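Local coordinates for protein putative transcriptional regulator (TetR/AcrR family) (Acinetobacter sp., PDB 3KNW) that probably binds DNA through an N-terminal helix-turn-helix domain and regulates transcription, at residues Glu13-His18 and Tyr52-Ser57; Ser57-Gly62 and Glu126-Ile131; Arg76-Trp81 and Ile140-Asp145; Thr85-Lys90 and Ala144-Ile149. All coordinates share one frame; numbering follows the deposited sequence.

Contact 1. Residues Glu13-His18 and Tyr52-Ser57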
# COMPACT_ATOMS: atom_id res chain seq x y z
N GLU A 13 -19.55 -23.44 -16.61
CA GLU A 13 -19.42 -22.14 -15.97
C GLU A 13 -18.75 -22.30 -14.58
O GLU A 13 -17.94 -21.47 -14.16
CB GLU A 13 -20.75 -21.38 -15.89
CG GLU A 13 -20.60 -19.92 -15.35
CD GLU A 13 -19.55 -19.05 -16.11
OE1 GLU A 13 -19.47 -19.12 -17.36
OE2 GLU A 13 -18.82 -18.27 -15.43
N ALA A 14 -19.07 -23.38 -13.90
CA ALA A 14 -18.47 -23.66 -12.61
C ALA A 14 -17.00 -24.02 -12.78
O ALA A 14 -16.17 -23.68 -11.94
CB ALA A 14 -19.26 -24.78 -11.86
N LYS A 15 -16.65 -24.66 -13.89
CA LYS A 15 -15.24 -24.91 -14.22
C LYS A 15 -14.50 -23.58 -14.47
O LYS A 15 -13.47 -23.29 -13.86
CB LYS A 15 -15.11 -25.82 -15.43
CG LYS A 15 -13.71 -26.34 -15.64
CD LYS A 15 -13.53 -26.91 -17.04
CE LYS A 15 -12.46 -27.99 -17.12
NZ LYS A 15 -12.59 -28.75 -18.42
N ARG A 16 -15.05 -22.78 -15.36
CA ARG A 16 -14.51 -21.46 -15.58
C ARG A 16 -14.25 -20.77 -14.24
O ARG A 16 -13.17 -20.20 -14.05
CB ARG A 16 -15.48 -20.64 -16.41
CG ARG A 16 -14.93 -19.35 -16.92
CD ARG A 16 -15.96 -18.65 -17.80
NE ARG A 16 -15.48 -17.35 -18.26
CZ ARG A 16 -15.53 -16.21 -17.55
NH1 ARG A 16 -15.05 -15.09 -18.07
NH2 ARG A 16 -16.05 -16.20 -16.32
N GLN A 17 -15.21 -20.86 -13.30
CA GLN A 17 -15.10 -20.20 -11.98
C GLN A 17 -14.02 -20.82 -11.16
O GLN A 17 -13.29 -20.12 -10.43
CB GLN A 17 -16.38 -20.31 -11.15
CG GLN A 17 -17.66 -19.67 -11.76
CD GLN A 17 -17.50 -18.21 -12.12
OE1 GLN A 17 -16.67 -17.50 -11.54
NE2 GLN A 17 -18.28 -17.77 -13.11
N HIS A 18 -13.92 -22.14 -11.23
CA HIS A 18 -12.85 -22.83 -10.53
C HIS A 18 -11.49 -22.31 -10.96
O HIS A 18 -10.64 -22.02 -10.13
CB HIS A 18 -12.88 -24.34 -10.74
CG HIS A 18 -11.75 -25.04 -10.04
ND1 HIS A 18 -11.76 -25.29 -8.68
CD2 HIS A 18 -10.56 -25.49 -10.50
CE1 HIS A 18 -10.63 -25.87 -8.34
NE2 HIS A 18 -9.88 -26.00 -9.42
N TYR A 52 -7.37 -23.29 -22.34
CA TYR A 52 -7.42 -22.48 -23.52
C TYR A 52 -8.80 -22.50 -24.18
O TYR A 52 -9.09 -21.60 -24.96
CB TYR A 52 -6.32 -22.85 -24.49
CG TYR A 52 -4.99 -22.19 -24.21
CD1 TYR A 52 -3.82 -22.95 -24.12
CD2 TYR A 52 -4.89 -20.81 -24.06
CE1 TYR A 52 -2.61 -22.37 -23.90
CE2 TYR A 52 -3.66 -20.20 -23.82
CZ TYR A 52 -2.53 -20.99 -23.73
OH TYR A 52 -1.31 -20.39 -23.51
N HIS A 53 -9.68 -23.45 -23.87
CA HIS A 53 -11.07 -23.30 -24.31
C HIS A 53 -11.79 -22.13 -23.65
O HIS A 53 -12.62 -21.47 -24.26
CB HIS A 53 -11.84 -24.60 -24.15
CG HIS A 53 -11.53 -25.60 -25.22
ND1 HIS A 53 -11.16 -25.22 -26.50
CD2 HIS A 53 -11.51 -26.96 -25.21
CE1 HIS A 53 -10.94 -26.31 -27.23
NE2 HIS A 53 -11.15 -27.37 -26.47
N TYR A 54 -11.42 -21.86 -22.40
CA TYR A 54 -12.02 -20.80 -21.59
C TYR A 54 -11.38 -19.43 -21.78
O TYR A 54 -12.07 -18.42 -21.85
CB TYR A 54 -11.94 -21.19 -20.11
CG TYR A 54 -12.88 -22.33 -19.79
CD1 TYR A 54 -12.51 -23.66 -20.01
CD2 TYR A 54 -14.17 -22.07 -19.35
CE1 TYR A 54 -13.40 -24.71 -19.77
CE2 TYR A 54 -15.06 -23.10 -19.11
CZ TYR A 54 -14.68 -24.42 -19.31
OH TYR A 54 -15.58 -25.44 -19.05
N PHE A 55 -10.06 -19.40 -21.85
CA PHE A 55 -9.34 -18.13 -21.97
C PHE A 55 -8.32 -18.19 -23.06
O PHE A 55 -7.53 -19.12 -23.10
CB PHE A 55 -8.63 -17.84 -20.68
CG PHE A 55 -9.50 -17.94 -19.51
CD1 PHE A 55 -10.38 -16.94 -19.24
CD2 PHE A 55 -9.43 -19.02 -18.69
CE1 PHE A 55 -11.19 -17.00 -18.14
CE2 PHE A 55 -10.26 -19.13 -17.61
CZ PHE A 55 -11.15 -18.10 -17.33
N GLU A 56 -8.28 -17.19 -23.92
CA GLU A 56 -7.33 -17.27 -25.04
C GLU A 56 -5.85 -16.99 -24.69
O GLU A 56 -4.96 -17.36 -25.43
CB GLU A 56 -7.82 -16.40 -26.21
CG GLU A 56 -7.89 -14.88 -25.95
CD GLU A 56 -8.33 -14.11 -27.20
OE1 GLU A 56 -9.38 -14.49 -27.78
OE2 GLU A 56 -7.62 -13.15 -27.62
N SER A 57 -5.57 -16.37 -23.55
CA SER A 57 -4.17 -16.05 -23.18
C SER A 57 -4.07 -15.73 -21.71
O SER A 57 -5.09 -15.47 -21.09
CB SER A 57 -3.70 -14.82 -23.94
OG SER A 57 -4.49 -13.73 -23.55
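The ring of Y54 overlaps two neighbouring side chains of helix 13-30, with K15 along its hydroxyl end and R16 beside its CD2-CE2 side. K15 crosses the tyrosine at about a right angle, and its CD comes 3.2 Å from Y54 OH and 3.5 Å from Y54 CE1. Extended beyond CG, K15 touches with its methylenes and carries NZ on to a hydrogen bond with S50 OG; Y54 OH itself makes a weak hydrogen bond to S12 O. R16 works closer to its backbone: CB lies 3.5 Å from Y54 CD2, and CG sits 3.7 Å from that same ring carbon. With CG anti to the backbone N of R16 (chi1 -169°) and the chain extended to NE, the arginine then passes F55, its CG standing 4.0 Å from F55 CZ. F55 CE1 lies over one face of the guanidinium. The segment 52-57 covers the end of the predicted helix-turn-helix motif and the turn after it; here helix 13-30 packs against the end of helix 48-54, the probable DNA-recognition helix by analogy with TetR relatives. F55 is the first residue to leave helical geometry, and its buried ring also reaches I19 and L20 and meets F61 edge-to-face. At the arginine's far end, NH2 forms a long salt bridge with E13 OE2 within helix 13-30, and NH1 has a long, weak ion pair with E64.

Contact 2. Residues Ser57-Gly62 and Glu126-Ile131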
# COMPACT_ATOMS: atom_id res chain seq x y z
N SER A 57 -5.57 -16.37 -23.55
CA SER A 57 -4.17 -16.05 -23.18
C SER A 57 -4.07 -15.73 -21.71
O SER A 57 -5.09 -15.47 -21.09
CB SER A 57 -3.70 -14.82 -23.94
OG SER A 57 -4.49 -13.73 -23.55
N LYS A 58 -2.86 -15.77 -21.17
CA LYS A 58 -2.63 -15.38 -19.81
C LYS A 58 -3.26 -13.99 -19.56
O LYS A 58 -3.84 -13.76 -18.53
CB LYS A 58 -1.12 -15.34 -19.48
CG LYS A 58 -0.78 -15.18 -17.94
CD LYS A 58 0.66 -14.74 -17.68
CE LYS A 58 0.81 -14.11 -16.28
NZ LYS A 58 2.08 -13.33 -16.11
N GLU A 59 -3.19 -13.12 -20.55
CA GLU A 59 -3.70 -11.77 -20.44
C GLU A 59 -5.23 -11.71 -20.42
O GLU A 59 -5.79 -11.04 -19.54
CB GLU A 59 -3.07 -10.87 -21.51
CG GLU A 59 -3.40 -9.40 -21.41
CD GLU A 59 -2.82 -8.68 -20.15
OE1 GLU A 59 -1.60 -8.88 -19.80
OE2 GLU A 59 -3.61 -7.92 -19.54
N ALA A 60 -5.92 -12.41 -21.33
CA ALA A 60 -7.40 -12.50 -21.27
C ALA A 60 -7.87 -12.94 -19.88
O ALA A 60 -8.83 -12.42 -19.32
CB ALA A 60 -7.95 -13.45 -22.34
N PHE A 61 -7.16 -13.90 -19.33
CA PHE A 61 -7.50 -14.54 -18.10
C PHE A 61 -7.32 -13.57 -16.94
O PHE A 61 -8.15 -13.50 -16.04
CB PHE A 61 -6.60 -15.75 -17.95
CG PHE A 61 -6.58 -16.34 -16.59
CD1 PHE A 61 -7.69 -17.01 -16.10
CD2 PHE A 61 -5.45 -16.28 -15.81
CE1 PHE A 61 -7.67 -17.60 -14.87
CE2 PHE A 61 -5.44 -16.85 -14.56
CZ PHE A 61 -6.53 -17.51 -14.10
N GLY A 62 -6.20 -12.84 -16.96
CA GLY A 62 -5.94 -11.76 -15.99
C GLY A 62 -7.07 -10.73 -16.03
O GLY A 62 -7.61 -10.39 -15.01
N GLU A 126 -1.96 -2.13 -19.79
CA GLU A 126 -2.93 -1.04 -19.64
C GLU A 126 -4.35 -1.51 -19.40
O GLU A 126 -5.10 -0.88 -18.63
CB GLU A 126 -2.99 -0.16 -20.88
CG GLU A 126 -2.27 1.11 -20.75
CD GLU A 126 -2.68 1.88 -19.50
OE1 GLU A 126 -3.91 1.96 -19.16
OE2 GLU A 126 -1.74 2.39 -18.86
N ASP A 127 -4.76 -2.58 -20.08
CA ASP A 127 -6.13 -3.06 -19.97
C ASP A 127 -6.47 -3.44 -18.51
O ASP A 127 -7.51 -3.06 -17.96
CB ASP A 127 -6.39 -4.24 -20.92
CG ASP A 127 -6.46 -3.80 -22.39
OD1 ASP A 127 -7.19 -2.80 -22.68
OD2 ASP A 127 -5.75 -4.41 -23.23
N MSE A 128 -5.57 -4.19 -17.89
CA MSE A 128 -5.74 -4.65 -16.54
C MSE A 128 -5.66 -3.47 -15.56
O MSE A 128 -6.46 -3.36 -14.63
CB MSE A 128 -4.70 -5.76 -16.23
CG MSE A 128 -5.12 -7.17 -16.79
SE MSE A 128 -3.88 -8.56 -16.40
CE MSE A 128 -4.10 -8.54 -14.55
N ARG A 129 -4.72 -2.57 -15.79
CA ARG A 129 -4.58 -1.41 -14.94
C ARG A 129 -5.83 -0.52 -14.96
O ARG A 129 -6.26 -0.06 -13.92
CB ARG A 129 -3.38 -0.58 -15.37
CG ARG A 129 -3.02 0.47 -14.32
CD ARG A 129 -2.00 1.39 -14.89
NE ARG A 129 -2.54 2.35 -15.87
CZ ARG A 129 -3.39 3.36 -15.60
NH1 ARG A 129 -3.78 4.17 -16.59
NH2 ARG A 129 -3.87 3.57 -14.35
N LEU A 130 -6.34 -0.26 -16.14
CA LEU A 130 -7.64 0.44 -16.30
C LEU A 130 -8.81 -0.23 -15.58
O LEU A 130 -9.54 0.43 -14.86
CB LEU A 130 -7.99 0.52 -17.79
CG LEU A 130 -9.03 1.56 -18.20
CD1 LEU A 130 -8.71 3.01 -17.67
CD2 LEU A 130 -9.16 1.52 -19.76
N ILE A 131 -8.98 -1.54 -15.76
CA ILE A 131 -10.03 -2.26 -15.05
C ILE A 131 -9.88 -2.10 -13.53
O ILE A 131 -10.86 -1.79 -12.84
CB ILE A 131 -10.05 -3.77 -15.37
CG1 ILE A 131 -10.51 -4.01 -16.83
CG2 ILE A 131 -11.00 -4.49 -14.45
CD1 ILE A 131 -10.19 -5.40 -17.33
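E59 OE2 is hydrogen-bonded to S125 OG, just before helix 126-153, and the selenomethionine M128 packs against it: M128 SE and M128 CG each lie 3.2 Å from E59 OE2. Here helix 58-81, which in the TetR fold leads from the DNA-binding domain into the regulatory domain, meets the start of helix 126-153. S125 OG also bonds M128 N, so one hydroxyl ties the carboxylate to the backbone of the residue that packs against it. E59 bends at chi2 (66°), which brings its carboxylate in toward the facing helix. M128 runs straight through chi2, then turns at chi3 and lays its selenium and CE over G62. The selenium is 3.8 Å from G62 CA, and glycine, having no side chain, lets it come that close; C63, L66 and F32 extend the buried surroundings of M128. On the other side of helix 126-153, E126 and R129 pair, and both continue to the second subunit, E126 to K184 and R129 to the L182 carbonyl oxygen of that chain. At the N-cap of helix 58-81, A60 N donates to S57 OG at 3.0 Å in a nearly straight bond, 178° at the hydrogen.

Contact 3. Residues Arg76-Trp81 and Ile140-Asp145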
# COMPACT_ATOMS: atom_id res chain seq x y z
N ARG A 76 -21.02 -8.46 -2.90
CA ARG A 76 -20.77 -8.56 -1.45
C ARG A 76 -21.07 -7.23 -0.75
O ARG A 76 -21.61 -7.23 0.33
CB ARG A 76 -19.36 -9.05 -1.12
N LEU A 77 -20.79 -6.11 -1.39
CA LEU A 77 -21.21 -4.79 -0.88
C LEU A 77 -22.73 -4.54 -0.88
O LEU A 77 -23.26 -3.87 -0.00
CB LEU A 77 -20.56 -3.67 -1.68
CG LEU A 77 -19.39 -3.00 -1.00
CD1 LEU A 77 -18.78 -1.93 -1.87
CD2 LEU A 77 -19.92 -2.38 0.25
N ASN A 78 -23.42 -5.06 -1.88
CA ASN A 78 -24.87 -4.94 -1.96
C ASN A 78 -25.52 -5.59 -0.74
O ASN A 78 -26.44 -5.01 -0.17
CB ASN A 78 -25.40 -5.56 -3.25
CG ASN A 78 -24.99 -4.77 -4.50
OD1 ASN A 78 -24.57 -3.61 -4.41
ND2 ASN A 78 -25.12 -5.39 -5.67
N GLN A 79 -25.02 -6.76 -0.34
CA GLN A 79 -25.53 -7.48 0.83
C GLN A 79 -25.27 -6.72 2.13
O GLN A 79 -26.18 -6.30 2.78
CB GLN A 79 -24.90 -8.88 0.94
CG GLN A 79 -24.86 -9.68 -0.35
CD GLN A 79 -24.78 -11.18 -0.11
OE1 GLN A 79 -23.80 -11.83 -0.49
NE2 GLN A 79 -25.82 -11.73 0.53
N LEU A 80 -24.00 -6.54 2.47
CA LEU A 80 -23.61 -5.78 3.66
C LEU A 80 -24.43 -4.49 3.85
O LEU A 80 -24.77 -4.13 4.98
CB LEU A 80 -22.09 -5.46 3.57
CG LEU A 80 -21.16 -5.50 4.79
CD1 LEU A 80 -21.45 -6.64 5.79
CD2 LEU A 80 -19.70 -5.59 4.31
N TRP A 81 -24.77 -3.81 2.75
CA TRP A 81 -25.35 -2.45 2.81
C TRP A 81 -26.85 -2.30 2.50
O TRP A 81 -27.39 -1.18 2.55
CB TRP A 81 -24.56 -1.51 1.90
CG TRP A 81 -23.17 -1.24 2.39
CD1 TRP A 81 -22.63 -1.56 3.62
CD2 TRP A 81 -22.15 -0.51 1.68
NE1 TRP A 81 -21.33 -1.09 3.69
CE2 TRP A 81 -21.02 -0.45 2.52
CE3 TRP A 81 -22.09 0.09 0.42
CZ2 TRP A 81 -19.84 0.18 2.13
CZ3 TRP A 81 -20.93 0.71 0.04
CH2 TRP A 81 -19.82 0.74 0.88
N ILE A 140 -14.53 3.98 -4.01
CA ILE A 140 -14.44 5.23 -3.24
C ILE A 140 -15.78 6.00 -3.39
O ILE A 140 -16.26 6.61 -2.46
CB ILE A 140 -13.23 6.06 -3.69
CG1 ILE A 140 -11.92 5.33 -3.27
CG2 ILE A 140 -13.27 7.45 -3.12
CD1 ILE A 140 -10.59 6.02 -3.82
N ALA A 141 -16.38 5.92 -4.56
CA ALA A 141 -17.60 6.65 -4.87
C ALA A 141 -18.82 6.04 -4.15
O ALA A 141 -19.65 6.77 -3.66
CB ALA A 141 -17.82 6.71 -6.43
N ARG A 142 -18.93 4.72 -4.06
CA ARG A 142 -19.91 4.09 -3.15
C ARG A 142 -19.68 4.54 -1.70
O ARG A 142 -20.61 4.92 -1.05
CB ARG A 142 -19.83 2.56 -3.18
CG ARG A 142 -20.17 1.88 -4.48
CD ARG A 142 -21.63 1.87 -4.73
NE ARG A 142 -22.42 0.91 -3.93
CZ ARG A 142 -22.44 -0.42 -4.12
NH1 ARG A 142 -23.21 -1.18 -3.36
NH2 ARG A 142 -21.67 -0.98 -5.05
N MSE A 143 -18.46 4.51 -1.18
CA MSE A 143 -18.25 5.06 0.17
C MSE A 143 -18.76 6.50 0.24
O MSE A 143 -19.30 6.92 1.26
CB MSE A 143 -16.81 4.99 0.63
CG MSE A 143 -16.30 3.57 0.85
SE MSE A 143 -14.39 3.53 1.28
CE MSE A 143 -13.99 2.39 -0.13
N ALA A 144 -18.53 7.24 -0.83
CA ALA A 144 -18.91 8.64 -0.89
C ALA A 144 -20.42 8.75 -0.77
O ALA A 144 -20.88 9.50 0.04
CB ALA A 144 -18.41 9.30 -2.20
N ASP A 145 -21.15 7.99 -1.59
CA ASP A 145 -22.61 7.97 -1.61
C ASP A 145 -23.11 7.70 -0.17
O ASP A 145 -23.99 8.39 0.35
CB ASP A 145 -23.14 6.88 -2.58
CG ASP A 145 -22.81 7.18 -4.08
OD1 ASP A 145 -22.63 8.39 -4.41
OD2 ASP A 145 -22.74 6.24 -4.94
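R142 NH1 donates to N78 OD1 at 3.0 Å, the one hydrogen bond between these two segments. NH1 meets the oxygen almost head-on, at a C=O...donor angle of 161°, but the bond bends to 137° at the hydrogen, and N78 OD1 lies 29° out of the guanidinium plane. L77 and W81 pack round the same arginine. L77 CD1 sits over one face of the guanidinium, with L77 CB 4.0 Å from R142 NH1. The W81 ring turns its edge to the root of the arginine, CZ3 standing 3.9 Å from R142 CB, and its plane is almost perpendicular to the guanidinium. Bends at chi2 and chi3 fold R142 so that it meets all three residues. L77 CD2 in turn covers one face of the indole, and W81 NE1 makes a weak hydrogen bond to K90 O on helix 87-100. Behind this shell, the axes of segments 76-81 and 140-145 run nearly parallel and approach to 12.8 Å, a spacing bridged by long side chains; helix 58-81 comes up from the DNA-binding domain, and helix 126-153 belongs to the regulatory part of the TetR fold. Because the asparagine is neutral, the link is a charge-dipole one: no carboxylate of the two segments neutralises R142 across this contact, and the bent bond is a modest one.

Contact 4. Residues Thr85-Lys90 and Ala144-Ile149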
# COMPACT_ATOMS: atom_id res chain seq x y z
N THR A 85 -30.18 -0.41 8.62
CA THR A 85 -29.37 0.29 9.62
C THR A 85 -28.90 1.63 9.08
O THR A 85 -29.22 2.01 7.95
CB THR A 85 -28.11 -0.54 10.05
OG1 THR A 85 -27.27 -0.78 8.90
CG2 THR A 85 -28.51 -1.90 10.76
N SER A 86 -28.18 2.36 9.93
CA SER A 86 -27.49 3.59 9.61
C SER A 86 -26.55 3.51 8.40
O SER A 86 -26.06 2.45 8.07
CB SER A 86 -26.58 3.97 10.78
OG SER A 86 -27.15 4.98 11.53
N ALA A 87 -26.30 4.67 7.78
CA ALA A 87 -25.21 4.81 6.84
C ALA A 87 -23.91 4.57 7.63
O ALA A 87 -23.03 3.85 7.18
CB ALA A 87 -25.21 6.23 6.16
N ARG A 88 -23.83 5.16 8.82
CA ARG A 88 -22.65 5.07 9.63
C ARG A 88 -22.28 3.63 9.98
O ARG A 88 -21.11 3.20 9.81
CB ARG A 88 -22.84 5.85 10.89
CG ARG A 88 -21.76 5.54 11.89
CD ARG A 88 -21.72 6.64 12.89
NE ARG A 88 -20.61 6.47 13.80
CZ ARG A 88 -19.96 7.47 14.38
NH1 ARG A 88 -20.31 8.73 14.14
NH2 ARG A 88 -18.94 7.21 15.19
N ASP A 89 -23.26 2.89 10.47
CA ASP A 89 -23.04 1.52 10.84
C ASP A 89 -22.79 0.71 9.61
O ASP A 89 -22.05 -0.26 9.67
CB ASP A 89 -24.23 0.95 11.70
CG ASP A 89 -24.30 1.59 13.11
OD1 ASP A 89 -23.52 2.54 13.40
OD2 ASP A 89 -25.13 1.17 13.92
N LYS A 90 -23.37 1.07 8.48
CA LYS A 90 -23.08 0.28 7.28
C LYS A 90 -21.60 0.39 6.91
O LYS A 90 -20.97 -0.57 6.42
CB LYS A 90 -23.93 0.75 6.11
CG LYS A 90 -25.32 0.06 6.00
CD LYS A 90 -26.07 0.63 4.83
CE LYS A 90 -27.61 0.69 5.08
NZ LYS A 90 -28.22 1.78 4.27
N ALA A 144 -18.53 7.24 -0.83
CA ALA A 144 -18.91 8.64 -0.89
C ALA A 144 -20.42 8.75 -0.77
O ALA A 144 -20.88 9.50 0.04
CB ALA A 144 -18.41 9.30 -2.20
N ASP A 145 -21.15 7.99 -1.59
CA ASP A 145 -22.61 7.97 -1.61
C ASP A 145 -23.11 7.70 -0.17
O ASP A 145 -23.99 8.39 0.35
CB ASP A 145 -23.14 6.88 -2.58
CG ASP A 145 -22.81 7.18 -4.08
OD1 ASP A 145 -22.63 8.39 -4.41
OD2 ASP A 145 -22.74 6.24 -4.94
N LEU A 146 -22.47 6.73 0.48
CA LEU A 146 -22.85 6.29 1.81
C LEU A 146 -22.48 7.36 2.87
O LEU A 146 -23.25 7.65 3.75
CB LEU A 146 -22.20 4.92 2.04
CG LEU A 146 -22.66 4.01 3.14
CD1 LEU A 146 -24.18 3.64 3.01
CD2 LEU A 146 -21.77 2.82 3.16
N ILE A 147 -21.35 8.03 2.74
CA ILE A 147 -21.08 9.09 3.72
C ILE A 147 -22.13 10.20 3.58
O ILE A 147 -22.48 10.89 4.57
CB ILE A 147 -19.65 9.60 3.61
CG1 ILE A 147 -18.68 8.49 4.04
CG2 ILE A 147 -19.41 10.82 4.49
CD1 ILE A 147 -17.23 8.67 3.58
N ARG A 148 -22.64 10.41 2.36
CA ARG A 148 -23.53 11.55 2.14
C ARG A 148 -24.90 11.18 2.72
O ARG A 148 -25.43 11.94 3.53
CB ARG A 148 -23.55 12.00 0.68
CG ARG A 148 -24.93 12.15 0.09
CD ARG A 148 -25.12 13.40 -0.66
NE ARG A 148 -24.62 13.30 -2.02
CZ ARG A 148 -25.08 14.04 -3.04
NH1 ARG A 148 -26.06 14.92 -2.86
NH2 ARG A 148 -24.55 13.92 -4.26
N ILE A 149 -25.43 10.01 2.37
CA ILE A 149 -26.61 9.47 3.03
C ILE A 149 -26.47 9.59 4.56
O ILE A 149 -27.38 10.03 5.21
CB ILE A 149 -26.96 8.04 2.60
CG1 ILE A 149 -27.40 7.98 1.13
CG2 ILE A 149 -28.12 7.50 3.42
CD1 ILE A 149 -27.26 6.57 0.47
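With chi1 at -163° and chi2 near 58°, L146 swings CD1 across to the start of helix 87-100, where it lies 4.1 Å from A87 CA and 4.0 Å from K90 CD. One turn further on, I149 has CG2 anti to its backbone N and CG1 beside it, which sets the CG2 methyl 4.2 Å from A87 CB. The A87 methyl sits between the L146 and I149 side chains and also reaches the backbone of helix 126-153: A87 CB is 3.4 Å from L146 O and 3.9 Å from I149 C. Small size matters here, since the CA atoms of A87 and L146 are only 5.7 Å apart. This is the first turn of helix 87-100 in the all-helical regulatory domain of a TetR-like protein, packed against the later part of helix 126-153. S86 stands at the N-cap position without making a capping bond through its side chain, and A87 follows as the first helical residue. K90, one turn along, crosses L146 at about a right angle and touches it with the aliphatic CD. Facing away from this surface, R88 forms a salt bridge with D201 and packs on S155, I156 and Q157, while I147 turns to L165 and A166 on helix 162-183.

Contacts 1 and 2 adjoin at the DNA-binding end: they share S57, their centres are 15 Å apart, and F55 CE2 comes 3.7 Å from F61 CD1. Contacts 3 and 4 adjoin likewise, with centres 9 Å apart, A144 and D145 in common, and W81 CE2 3.4 Å from L146 CD2. Contacts 2 and 3 join the two pairs, since each brings helix 58-81 against helix 126-153, at sites with centres about 25 Å apart. Contact 4 lies across the chain's centre from contact 1, about 38 Å away. Helix 58-81, which starts just after the predicted helix-turn-helix, connects the two ends, as in TetR relatives, where it is thought to pass signals between domains.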